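Local coordinates for uncharacterized protein (Chaetomium thermophilum, PDB 3LPZ) that probably acts in the Get pathway of tail-anchored protein biogenesis as an alpha-solenoid adaptor that binds Get5, at residues L19-R22 against I23-Q27; V200-V203 against R204-N207. One frame throughout, in Å; residues are numbered along the deposited sequence.

Contact 1 (L19-R22 against I23-Q27); sequences LQRR and IAEGQ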
# COMPACT_ATOMS: atom_id res chain seq x y z
N LEU A 19 -32.02 14.30 13.60
CA LEU A 19 -31.73 13.07 12.84
C LEU A 19 -30.97 12.05 13.69
O LEU A 19 -31.33 10.89 13.69
CB LEU A 19 -30.99 13.38 11.52
CG LEU A 19 -31.80 14.19 10.51
CD1 LEU A 19 -30.90 14.73 9.41
CD2 LEU A 19 -32.96 13.35 9.91
N GLN A 20 -29.93 12.49 14.41
CA GLN A 20 -29.15 11.57 15.28
C GLN A 20 -29.98 10.89 16.38
O GLN A 20 -29.85 9.67 16.61
CB GLN A 20 -27.94 12.27 15.89
CG GLN A 20 -26.85 12.50 14.87
CD GLN A 20 -25.71 13.32 15.43
OE1 GLN A 20 -25.93 14.27 16.16
NE2 GLN A 20 -24.49 12.95 15.09
N ARG A 21 -30.83 11.68 17.03
CA ARG A 21 -31.70 11.14 18.07
C ARG A 21 -32.70 10.13 17.50
O ARG A 21 -32.85 9.05 18.06
CB ARG A 21 -32.42 12.24 18.86
CG ARG A 21 -33.35 11.71 19.96
CD ARG A 21 -33.22 12.49 21.27
NE ARG A 21 -31.85 12.49 21.78
CZ ARG A 21 -31.50 12.88 23.01
NH1 ARG A 21 -32.43 13.30 23.85
NH2 ARG A 21 -30.23 12.84 23.39
N ARG A 22 -33.34 10.44 16.37
CA ARG A 22 -34.21 9.45 15.73
C ARG A 22 -33.50 8.13 15.46
O ARG A 22 -34.06 7.05 15.67
CB ARG A 22 -34.81 9.98 14.43
CG ARG A 22 -35.89 11.01 14.65
CD ARG A 22 -36.31 11.64 13.35
NE ARG A 22 -36.83 10.67 12.39
CZ ARG A 22 -37.07 10.95 11.12
NH1 ARG A 22 -36.83 12.18 10.66
NH2 ARG A 22 -37.55 10.02 10.30
N ILE A 23 -32.24 8.23 15.00
CA ILE A 23 -31.46 7.05 14.70
C ILE A 23 -31.02 6.31 15.97
O ILE A 23 -31.09 5.08 16.03
CB ILE A 23 -30.23 7.40 13.83
CG1 ILE A 23 -30.68 7.74 12.40
CG2 ILE A 23 -29.22 6.25 13.83
CD1 ILE A 23 -29.73 8.70 11.71
N ALA A 24 -30.59 7.05 16.99
CA ALA A 24 -30.16 6.45 18.26
C ALA A 24 -31.28 5.61 18.93
O ALA A 24 -31.00 4.55 19.48
CB ALA A 24 -29.62 7.52 19.24
N GLU A 25 -32.52 6.08 18.88
CA GLU A 25 -33.64 5.44 19.59
C GLU A 25 -34.43 4.46 18.74
O GLU A 25 -35.10 3.55 19.27
CB GLU A 25 -34.58 6.50 20.17
CG GLU A 25 -33.81 7.60 20.94
CD GLU A 25 -34.71 8.69 21.52
OE1 GLU A 25 -35.90 8.78 21.15
OE2 GLU A 25 -34.21 9.47 22.37
N GLY A 26 -34.34 4.62 17.42
CA GLY A 26 -35.23 3.94 16.50
C GLY A 26 -34.85 2.51 16.18
O GLY A 26 -33.68 2.13 16.32
N GLN A 27 -35.84 1.72 15.78
CA GLN A 27 -35.63 0.40 15.19
C GLN A 27 -35.17 0.54 13.72
O GLN A 27 -35.25 1.63 13.15
CB GLN A 27 -36.93 -0.42 15.29
CG GLN A 27 -37.25 -0.84 16.74
CD GLN A 27 -36.25 -1.84 17.30
OE1 GLN A 27 -36.12 -2.94 16.79
NE2 GLN A 27 -35.54 -1.47 18.35

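Contact 2 (V200-V203 against R204-N207); sequences VANV and RAAN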
# COMPACT_ATOMS: atom_id res chain seq x y z
N VAL A 200 8.80 2.08 -6.14
CA VAL A 200 8.10 3.38 -6.19
C VAL A 200 9.07 4.51 -5.80
O VAL A 200 8.65 5.57 -5.35
CB VAL A 200 6.80 3.41 -5.31
CG1 VAL A 200 5.79 2.41 -5.87
CG2 VAL A 200 7.11 3.09 -3.82
N ALA A 201 10.37 4.22 -5.95
CA ALA A 201 11.43 5.22 -5.82
C ALA A 201 11.46 5.85 -4.44
O ALA A 201 11.69 7.06 -4.29
CB ALA A 201 11.27 6.30 -6.93
N ASN A 202 11.23 5.03 -3.41
CA ASN A 202 11.25 5.49 -2.05
C ASN A 202 12.33 4.71 -1.27
O ASN A 202 12.03 3.76 -0.57
CB ASN A 202 9.88 5.30 -1.41
CG ASN A 202 9.72 6.10 -0.11
OD1 ASN A 202 10.71 6.53 0.48
ND2 ASN A 202 8.47 6.28 0.35
N VAL A 203 13.58 5.11 -1.46
CA VAL A 203 14.72 4.48 -0.85
C VAL A 203 14.66 4.59 0.66
O VAL A 203 14.99 3.65 1.35
CB VAL A 203 16.06 5.05 -1.42
CG1 VAL A 203 17.28 4.33 -0.81
CG2 VAL A 203 16.07 4.84 -2.93
N ARG A 204 14.26 5.75 1.17
CA ARG A 204 14.13 5.99 2.60
C ARG A 204 13.25 4.91 3.23
O ARG A 204 13.61 4.31 4.25
CB ARG A 204 13.48 7.36 2.85
CG ARG A 204 13.67 7.86 4.27
CD ARG A 204 12.36 8.36 4.90
NE ARG A 204 11.81 7.36 5.82
CZ ARG A 204 10.66 6.71 5.64
NH1 ARG A 204 9.91 6.97 4.58
NH2 ARG A 204 10.25 5.83 6.54
N ALA A 205 12.09 4.69 2.62
CA ALA A 205 11.14 3.70 3.12
C ALA A 205 11.73 2.28 3.03
O ALA A 205 11.58 1.48 3.95
CB ALA A 205 9.84 3.78 2.31
N ALA A 206 12.40 1.97 1.91
CA ALA A 206 13.02 0.66 1.71
C ALA A 206 14.00 0.39 2.86
O ALA A 206 14.02 -0.71 3.45
CB ALA A 206 13.75 0.61 0.39
N ASN A 207 14.80 1.41 3.18
CA ASN A 207 15.75 1.34 4.29
C ASN A 207 15.09 1.09 5.62
O ASN A 207 15.54 0.23 6.40
CB ASN A 207 16.61 2.60 4.39
CG ASN A 207 17.63 2.71 3.27
OD1 ASN A 207 18.01 1.72 2.65
ND2 ASN A 207 18.10 3.95 3.01
O HOH W 1 7.69 6.69 3.45

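Contact 1 (L19-R22 against I23-Q27)
I23 donates its backbone N-H to L19 O at 3.1 Å within the last turns of helix 11-25. Its side chain runs back along the same carbonyl: with CG1 beside the backbone N and opposite the carbonyl carbon (chi1 -72°), CD1 comes to rest 3.4 Å from L19 O. The residue is buried, pressed on V61, T64 and L65 of helix 51-67 and on A34 of helix 28-47. A24 follows with a short bond from its N to Q20 O, 2.7 Å, while its CB lies 3.4 Å from that same oxygen. Next, E25 N donates to R21 O at 3.1 Å. The E25 chain stretches out beyond CG and crosses R21 on the outer surface, where OE2 lies 3.4 Å from R21 CD. Carboxylate and guanidinium planes are 31° apart, and OE2 stands well off the guanidinium plane, so no N-H is aimed at it. The salt bridge from R21 NE to E25 OE2 is long, 3.9 Å, and holds for one of two modelled R21 conformers. G26 leaves the helical backbone, yet its N still makes a weak bond to R22 O (3.0 Å, N-H...O angle 124°). R22 sends its NH1 away to E37 of helix 28-47. The chemistry is thus divided: backbone bonds hold the turn, and the exposed R21-E25 pair adds probably no more than a loose, doubtful charge attraction.

Contact 2 (V200-V203 against R204-N207)
V203 O accepts from N207 N at 2.9 Å. The N207 side chain stays close to this carbonyl: its CG lies beside the backbone N (chi1 -71°), 3.4 Å from V203 O. V203 and N207 run side by side and point the same way, V203 CG1 reaching N207 ND2 at 3.9 Å. One residue earlier, N202 engages the helix through both backbone and side chain. Its O receives A206 N at 3.1 Å, and its OD1 accepts A205 N, also at 3.1 Å. That second bond is fairly straight at the hydrogen, but the donor stands above the amide plane, 62° out of it, rather than on a lone pair. Swinging CG opposite its own backbone N (chi1 -165°) carries the N202 amide over A205, whose CB packs 3.4 Å from CG. The other end of the amide is used too: ND2 donates to a water. In the conformer of R204 described here, one of two modelled, NH1 also approaches this water, at the edge of the guanidinium and in its plane, but very closely, and this half of the bridge is doubtful. A205 and A206 are buried against Y197 of helix 186-199, while V203 leans on V255 and Y292. N202 is therefore the N-cap of helix 203-220, and it follows directly on A201, the positive-phi C-prime residue of the Schellman motif ending helix 186-199: a tight helix-to-helix corner of the alpha-solenoid.

Overall arrangement
From the N terminus, helix 11-25 comes first, and contact 1 takes up its last two turns and the exit that leads to Q27, the N-cap of helix 28-47. The chain then runs through helix after helix of the solenoid to helix 186-199, and contact 2 spans the short corner into helix 203-220. Both are local: each joins consecutive segments, so neither encloses a long loop, and they follow in series without nesting or crossing. The centres of contact 1 and contact 2 are 48 Å apart. Contact 1 sits at the N-terminal end, beside helices 28-47 and 51-67; contact 2 lies nearer the middle, its centre about 13 Å from the centre of the chain, among helices 166-179, 186-199, 243-256 and 282-293.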